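Local coordinates for protein monomethylamine methyltransferase MtmB1 (Methanosarcina barkeri, PDB 1NTH) that catalyses transfer of the methyl group from monomethylamine to the corrinoid cofactor of its partner protein MtmC, a step of methanogenesis from methylamine, at residues A[49-54]-A[310-315]; A[353-358]-A[403-408]; A[104-109]-A[223-228]. All blocks are in the same frame, centred on the assembly; numbering follows the deposited sequence. Where two conformers were deposited one is given.

Contact 1. Residues A[49-54]-A[310-315]; sequences GEFIPT and ETLMIA
Met313 reaches from helix 309-325 over the loop 49-54 and meets it with almost every atom of its side chain. CB starts beside the carbonyl oxygen of Glu50, and CG comes closer, 3.6 Å from Glu50 O and 3.9 Å from Phe51 CD2. SD stands above the face of the Phe51 ring, 5.3 Å from the ring centroid and 13° off its normal, a Met-aromatic contact at long range. The chain bends at its last torsion (chi3 70°), which brings the terminal methyl CE to 3.4 Å from Glu50 O and 3.7 Å from Gly49 CA. Gly49, touched there by the methyl, has a positive phi (71°), easily adopted by glycine. A long, flexible thioether suits this place because it can follow both backbone and ring. In this TIM-barrel protein the contact lays the loop between helices 24-42 and 56-73 on an outer helix whose Thr311, Ile314 and Ala315 pack on Pro298 of barrel strand 293-300. Leu312 meets the same ring at its edge: CB lies near the ring plane, 3.8 Å from Phe51 CD2. Asn402 OD1 accepts the backbone N-H groups of Phe51 and Ile52, and Trp317 NE1 donates to Glu50 O.

Contact 2. Residues A[353-358]-A[403-408]; sequences SITDTA and VILDKL
Helix 343-359 packs on the barrel wall of this TIM-barrel protein, and helix 398-410 lies nearly antiparallel on its outer side; the axes of segments 353-358 and 403-408 approach to 10.6 Å, with 160° between their directions. Branched aliphatic side chains make the contact, and Ile354 uses both its branches. Its CG2 lies 3.6 Å from Leu405 CD2, the two side chains running antiparallel alongside one another. Its longer branch ends in CD1, 3.7 Å from Leu408 CD2, and more loosely meets Ile404 CG2 at 4.2 Å. The chi1 of -69° sets CG1 beside the backbone N and CG2 beside the carbonyl carbon, spreading the two branches over different neighbours. A beta-branched isoleucine thus touches three residues of the facing helix, while the forked end of Leu405 also straddles Thr355: CD1 and CD2 each lie 3.4 Å from Thr355 OG1. That hydroxyl can sit against methyl groups because it is hydrogen-bonded to Ala351 O, one turn back in its own helix. Thr357 OG1 makes a similar bond, 2.7 Å to Ser353 O, reaching that oxygen from the opposite face to Thr357 N. Beyond the pair, Ile354 also touches Val389 and Thr393 of helix 380-393, and Leu405 packs on Phe51. On the inner side, Ser353, Asp356 and Thr357 rest on Leu364 of the parallel strand 363-366, so helix 343-359 lies between the barrel wall and helix 398-410.

Contact 3. Residues A[104-109]-A[223-228]; sequences LGTGRD and TCTDSH
Gly105 N donates to Thr225 O in the one hydrogen bond that joins the two segments, 3.0 Å long and nearly straight at 165°, with the donor tilted 23° from the carbonyl plane. The same oxygen receives a CA-H...O contact from Leu104 CA at 3.4 Å, so successive residues Leu104 and Gly105 both point a hydrogen at this carbonyl, the CA-H contact being the weaker. Gly105 suits its place because a side chain would collide with the carbonyl oxygen of Leu104. Thr225 lays its CB against Gly105 O, and beyond that Thr106 CG2 meets Thr225 OG1 at 3.5 Å, the two threonine side chains crossing at about a right angle. Leu104 CD2 also approaches Ser227 OG to 3.5 Å; this buried hydroxyl is satisfied by Trp293 NE1, leaving leucine to pack against it.

Thr225 is presented by a type I beta turn from Thr223 to Asp226, closed by Asp226 N to Thr223 O. His228 NE2 donates to the same carbonyl at 2.9 Å, coming from well above its plane, 53° out, on the face opposite Asp226 N, while the oxygen lies in the plane of the histidine ring. Asp226 folds back to bind Thr223 N through OD2 at 2.8 Å, on the anti side of the carboxylate and somewhat out of its plane. OD2 also forms a salt bridge with Lys188, while OD1 accepts from Val201 N, so the carboxylate ties the turn to residues beyond it. The His228 ring packs edge-to-face with Tyr249. Arg108, farther along the other segment, hydrogen-bonds Ser290 O of a neighbouring subunit.

The turn leads into the parallel barrel strand 227-231, where His228 pairs with Ile255 of strand 255-259. Leu104 ends strand 101-104, pairs with Val111 and packs on Val113 of strand 111-114.

Contacts 1 and 2 form one continuous patch outside the barrel strands, their centres 9 Å apart. Loop 49-54 touches both helices of contact 2, through Phe51 CB, 3.5 Å from Leu405 CD1, and Ile52 CD1, 3.5 Å from Thr355 O, while helix 309-325 is its partner in contact 1. Contact 3 stands apart, its centre 32 Å from that of contact 1, on the opposite side of the chain's centre, and 30 Å from that of contact 2. Along the sequence it is nested within contact 1. It adjoins pyrrolysine 202, the UAG-encoded residue that probably acts in methyl transfer: Asp226 and Ser227 hydrogen-bond Val201, and Ser227 also Gly203. Contact 3 alone of the three reaches another subunit.

Contact 1. Residues A[49-54]-A[310-315]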
# COMPACT_ATOMS: atom_id res chain seq x y z
N GLY A 49 -43.20 30.25 -14.25
CA GLY A 49 -42.30 31.14 -13.54
C GLY A 49 -41.63 30.64 -12.27
O GLY A 49 -40.89 31.39 -11.64
N GLU A 50 -41.87 29.39 -11.89
CA GLU A 50 -41.25 28.85 -10.68
C GLU A 50 -39.82 28.39 -10.93
O GLU A 50 -39.52 27.85 -12.00
CB GLU A 50 -42.04 27.65 -10.15
CG GLU A 50 -43.37 27.97 -9.52
CD GLU A 50 -43.90 26.80 -8.70
OE1 GLU A 50 -44.03 25.69 -9.26
OE2 GLU A 50 -44.17 26.99 -7.50
N PHE A 51 -38.94 28.61 -9.96
CA PHE A 51 -37.55 28.17 -10.07
C PHE A 51 -37.47 26.72 -9.62
O PHE A 51 -36.77 25.90 -10.22
CB PHE A 51 -36.64 29.02 -9.19
CG PHE A 51 -36.45 30.42 -9.68
CD1 PHE A 51 -37.37 31.41 -9.36
CD2 PHE A 51 -35.36 30.75 -10.47
CE1 PHE A 51 -37.20 32.72 -9.81
CE2 PHE A 51 -35.17 32.05 -10.93
CZ PHE A 51 -36.10 33.04 -10.60
N ILE A 52 -38.20 26.41 -8.55
CA ILE A 52 -38.24 25.06 -7.99
C ILE A 52 -39.71 24.64 -8.01
O ILE A 52 -40.55 25.29 -7.40
CB ILE A 52 -37.74 25.03 -6.53
CG1 ILE A 52 -36.40 25.76 -6.42
CG2 ILE A 52 -37.61 23.59 -6.06
CD1 ILE A 52 -35.29 25.15 -7.24
N PRO A 53 -40.03 23.53 -8.69
CA PRO A 53 -41.41 23.05 -8.78
C PRO A 53 -42.03 22.59 -7.47
O PRO A 53 -41.36 22.05 -6.60
CB PRO A 53 -41.32 21.91 -9.79
CG PRO A 53 -39.95 21.36 -9.53
CD PRO A 53 -39.11 22.62 -9.40
N THR A 54 -43.34 22.80 -7.36
CA THR A 54 -44.12 22.40 -6.19
C THR A 54 -45.33 21.61 -6.70
O THR A 54 -46.22 21.25 -5.93
CB THR A 54 -44.62 23.63 -5.39
OG1 THR A 54 -45.44 24.45 -6.23
CG2 THR A 54 -43.45 24.45 -4.89
N GLU A 310 -33.68 32.01 -16.63
CA GLU A 310 -34.02 30.82 -17.39
C GLU A 310 -33.19 29.58 -17.02
O GLU A 310 -33.75 28.50 -16.84
CB GLU A 310 -33.88 31.08 -18.89
CG GLU A 310 -34.81 32.18 -19.40
CD GLU A 310 -34.17 33.55 -19.42
OE1 GLU A 310 -33.14 33.76 -18.74
OE2 GLU A 310 -34.70 34.44 -20.13
N THR A 311 -31.88 29.74 -16.92
CA THR A 311 -31.01 28.62 -16.59
C THR A 311 -31.22 28.12 -15.16
O THR A 311 -31.07 26.92 -14.89
CB THR A 311 -29.52 28.97 -16.82
OG1 THR A 311 -29.17 30.14 -16.07
CG2 THR A 311 -29.26 29.22 -18.30
N LEU A 312 -31.56 29.02 -14.24
CA LEU A 312 -31.82 28.61 -12.87
C LEU A 312 -33.10 27.78 -12.84
O LEU A 312 -33.19 26.77 -12.13
CB LEU A 312 -31.94 29.83 -11.95
CG LEU A 312 -30.64 30.60 -11.69
CD1 LEU A 312 -30.93 31.85 -10.87
CD2 LEU A 312 -29.64 29.70 -10.95
N MET A 313 -34.10 28.18 -13.62
CA MET A 313 -35.36 27.45 -13.68
C MET A 313 -35.14 26.06 -14.28
O MET A 313 -35.71 25.07 -13.82
CB MET A 313 -36.39 28.21 -14.52
CG MET A 313 -36.90 29.47 -13.85
SD MET A 313 -37.95 30.44 -14.95
CE MET A 313 -39.40 29.40 -15.06
N ILE A 314 -34.31 25.99 -15.32
CA ILE A 314 -34.01 24.72 -15.96
C ILE A 314 -33.34 23.77 -14.96
O ILE A 314 -33.75 22.62 -14.82
CB ILE A 314 -33.07 24.92 -17.18
CG1 ILE A 314 -33.83 25.70 -18.26
CG2 ILE A 314 -32.60 23.57 -17.72
CD1 ILE A 314 -32.94 26.23 -19.37
N ALA A 315 -32.33 24.27 -14.25
CA ALA A 315 -31.62 23.45 -13.27
C ALA A 315 -32.53 23.04 -12.11
O ALA A 315 -32.52 21.88 -11.69
CB ALA A 315 -30.41 24.21 -12.74

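Contact 2. Residues A[353-358]-A[403-408]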
# COMPACT_ATOMS: atom_id res chain seq x y z
N SER A 353 -26.69 29.05 -5.82
CA SER A 353 -26.54 28.21 -4.65
C SER A 353 -27.90 27.99 -3.99
O SER A 353 -28.20 26.89 -3.51
CB SER A 353 -25.56 28.84 -3.65
OG SER A 353 -25.40 28.02 -2.51
N ILE A 354 -28.72 29.03 -3.96
CA ILE A 354 -30.05 28.91 -3.38
C ILE A 354 -30.86 27.91 -4.20
O ILE A 354 -31.49 26.99 -3.66
CB ILE A 354 -30.79 30.27 -3.37
CG1 ILE A 354 -30.10 31.22 -2.38
CG2 ILE A 354 -32.26 30.08 -3.03
CD1 ILE A 354 -30.58 32.67 -2.48
N THR A 355 -30.83 28.08 -5.52
CA THR A 355 -31.57 27.20 -6.43
C THR A 355 -31.10 25.75 -6.33
O THR A 355 -31.92 24.84 -6.21
CB THR A 355 -31.41 27.67 -7.88
OG1 THR A 355 -31.84 29.03 -7.99
CG2 THR A 355 -32.23 26.80 -8.83
N ASP A 356 -29.79 25.54 -6.40
CA ASP A 356 -29.23 24.19 -6.34
C ASP A 356 -29.50 23.49 -5.01
O ASP A 356 -29.85 22.31 -4.98
CB ASP A 356 -27.72 24.22 -6.60
CG ASP A 356 -27.38 24.60 -8.03
OD1 ASP A 356 -28.25 24.42 -8.92
OD2 ASP A 356 -26.24 25.05 -8.27
N THR A 357 -29.32 24.22 -3.92
CA THR A 357 -29.55 23.65 -2.60
C THR A 357 -31.01 23.26 -2.40
O THR A 357 -31.32 22.13 -2.02
CB THR A 357 -29.13 24.65 -1.50
OG1 THR A 357 -27.73 24.94 -1.63
CG2 THR A 357 -29.39 24.06 -0.11
N ALA A 358 -31.92 24.18 -2.68
CA ALA A 358 -33.34 23.91 -2.51
C ALA A 358 -33.89 22.86 -3.48
O ALA A 358 -34.79 22.11 -3.13
CB ALA A 358 -34.14 25.19 -2.64
N VAL A 403 -39.78 32.88 -3.79
CA VAL A 403 -39.97 34.31 -3.62
C VAL A 403 -38.62 35.02 -3.54
O VAL A 403 -38.40 36.05 -4.18
CB VAL A 403 -40.79 34.62 -2.35
CG1 VAL A 403 -40.78 36.12 -2.07
CG2 VAL A 403 -42.22 34.14 -2.53
N ILE A 404 -37.71 34.46 -2.75
CA ILE A 404 -36.38 35.04 -2.59
C ILE A 404 -35.63 35.08 -3.92
O ILE A 404 -35.00 36.08 -4.25
CB ILE A 404 -35.55 34.24 -1.56
CG1 ILE A 404 -36.14 34.42 -0.16
CG2 ILE A 404 -34.10 34.70 -1.59
CD1 ILE A 404 -35.44 33.62 0.93
N LEU A 405 -35.72 33.99 -4.68
CA LEU A 405 -35.03 33.92 -5.97
C LEU A 405 -35.54 34.96 -6.96
O LEU A 405 -34.75 35.58 -7.68
CB LEU A 405 -35.17 32.52 -6.58
CG LEU A 405 -34.28 31.46 -5.93
CD1 LEU A 405 -34.64 30.08 -6.46
CD2 LEU A 405 -32.81 31.79 -6.20
N ASP A 406 -36.85 35.16 -6.99
CA ASP A 406 -37.41 36.14 -7.91
C ASP A 406 -36.87 37.53 -7.59
O ASP A 406 -36.52 38.29 -8.50
CB ASP A 406 -38.94 36.15 -7.81
CG ASP A 406 -39.58 37.17 -8.74
OD1 ASP A 406 -39.28 37.15 -9.95
OD2 ASP A 406 -40.37 38.00 -8.25
N LYS A 407 -36.78 37.86 -6.31
CA LYS A 407 -36.27 39.16 -5.89
C LYS A 407 -34.77 39.30 -6.13
O LYS A 407 -34.30 40.35 -6.56
CB LYS A 407 -36.54 39.39 -4.40
CG LYS A 407 -38.01 39.46 -4.02
CD LYS A 407 -38.16 39.68 -2.53
CE LYS A 407 -39.62 39.73 -2.12
NZ LYS A 407 -39.77 39.92 -0.64
N LEU A 408 -34.03 38.23 -5.86
CA LEU A 408 -32.58 38.24 -6.03
C LEU A 408 -32.16 38.35 -7.49
O LEU A 408 -31.33 39.19 -7.84
CB LEU A 408 -31.97 36.99 -5.40
CG LEU A 408 -30.45 36.82 -5.54
CD1 LEU A 408 -29.72 38.05 -5.02
CD2 LEU A 408 -30.02 35.58 -4.77

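Contact 3. Residues A[104-109]-A[223-228]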
# COMPACT_ATOMS: atom_id res chain seq x y z
N LEU A 104 -15.62 10.78 -1.24
CA LEU A 104 -14.62 11.54 -2.00
C LEU A 104 -13.51 11.91 -1.03
O LEU A 104 -13.77 12.23 0.13
CB LEU A 104 -15.23 12.81 -2.59
CG LEU A 104 -16.28 12.61 -3.69
CD1 LEU A 104 -16.87 13.96 -4.09
CD2 LEU A 104 -15.62 11.93 -4.90
N GLY A 105 -12.27 11.86 -1.50
CA GLY A 105 -11.15 12.19 -0.64
C GLY A 105 -10.74 11.01 0.22
O GLY A 105 -11.31 9.92 0.12
N THR A 106 -9.76 11.24 1.09
CA THR A 106 -9.26 10.18 1.95
C THR A 106 -8.88 10.72 3.33
O THR A 106 -8.83 11.94 3.54
CB THR A 106 -8.00 9.53 1.34
OG1 THR A 106 -6.98 10.52 1.16
CG2 THR A 106 -8.32 8.90 -0.01
N GLY A 107 -8.61 9.81 4.26
CA GLY A 107 -8.23 10.22 5.60
C GLY A 107 -9.26 11.08 6.30
O GLY A 107 -10.46 10.94 6.08
N ARG A 108 -8.78 11.98 7.15
CA ARG A 108 -9.67 12.87 7.90
C ARG A 108 -10.47 13.79 6.98
O ARG A 108 -11.58 14.22 7.32
CB ARG A 108 -8.84 13.73 8.87
CG ARG A 108 -9.63 14.71 9.72
CD ARG A 108 -9.80 16.08 9.07
NE ARG A 108 -10.73 16.93 9.82
CZ ARG A 108 -10.43 17.60 10.93
NH1 ARG A 108 -9.20 17.56 11.43
NH2 ARG A 108 -11.37 18.30 11.55
N ASP A 109 -9.92 14.07 5.80
CA ASP A 109 -10.53 14.98 4.84
C ASP A 109 -11.59 14.40 3.91
O ASP A 109 -12.18 15.11 3.10
CB ASP A 109 -9.41 15.64 4.04
CG ASP A 109 -8.28 16.14 4.93
OD1 ASP A 109 -7.11 15.76 4.70
OD2 ASP A 109 -8.56 16.91 5.87
N THR A 223 -6.82 9.72 -8.15
CA THR A 223 -6.98 8.34 -7.72
C THR A 223 -8.48 8.00 -7.72
O THR A 223 -9.31 8.87 -8.02
CB THR A 223 -6.38 8.09 -6.32
OG1 THR A 223 -6.40 6.69 -6.03
CG2 THR A 223 -7.18 8.84 -5.26
N CYS A 224 -8.83 6.77 -7.38
CA CYS A 224 -10.24 6.37 -7.42
C CYS A 224 -11.20 7.15 -6.53
O CYS A 224 -12.41 7.11 -6.77
CB CYS A 224 -10.38 4.87 -7.16
SG CYS A 224 -9.97 4.35 -5.48
N THR A 225 -10.69 7.84 -5.52
CA THR A 225 -11.52 8.61 -4.61
C THR A 225 -11.75 10.05 -5.08
O THR A 225 -12.26 10.89 -4.33
CB THR A 225 -10.91 8.64 -3.20
OG1 THR A 225 -9.53 8.99 -3.29
CG2 THR A 225 -11.05 7.28 -2.54
N ASP A 226 -11.36 10.33 -6.32
CA ASP A 226 -11.56 11.64 -6.92
C ASP A 226 -12.62 11.48 -8.00
O ASP A 226 -12.81 10.38 -8.51
CB ASP A 226 -10.28 12.15 -7.57
CG ASP A 226 -9.16 12.37 -6.58
OD1 ASP A 226 -9.41 13.01 -5.53
OD2 ASP A 226 -8.03 11.92 -6.85
N SER A 227 -13.32 12.57 -8.33
CA SER A 227 -14.34 12.51 -9.38
C SER A 227 -13.66 12.65 -10.74
O SER A 227 -12.93 13.61 -10.97
CB SER A 227 -15.37 13.63 -9.20
OG SER A 227 -16.18 13.41 -8.06
N HIS A 228 -13.92 11.69 -11.63
CA HIS A 228 -13.33 11.66 -12.97
C HIS A 228 -14.33 12.14 -13.99
O HIS A 228 -15.38 11.54 -14.20
CB HIS A 228 -12.86 10.25 -13.28
CG HIS A 228 -11.78 9.78 -12.35
ND1 HIS A 228 -10.50 9.53 -12.77
CD2 HIS A 228 -11.79 9.61 -11.01
CE1 HIS A 228 -9.75 9.23 -11.72
NE2 HIS A 228 -10.52 9.26 -10.64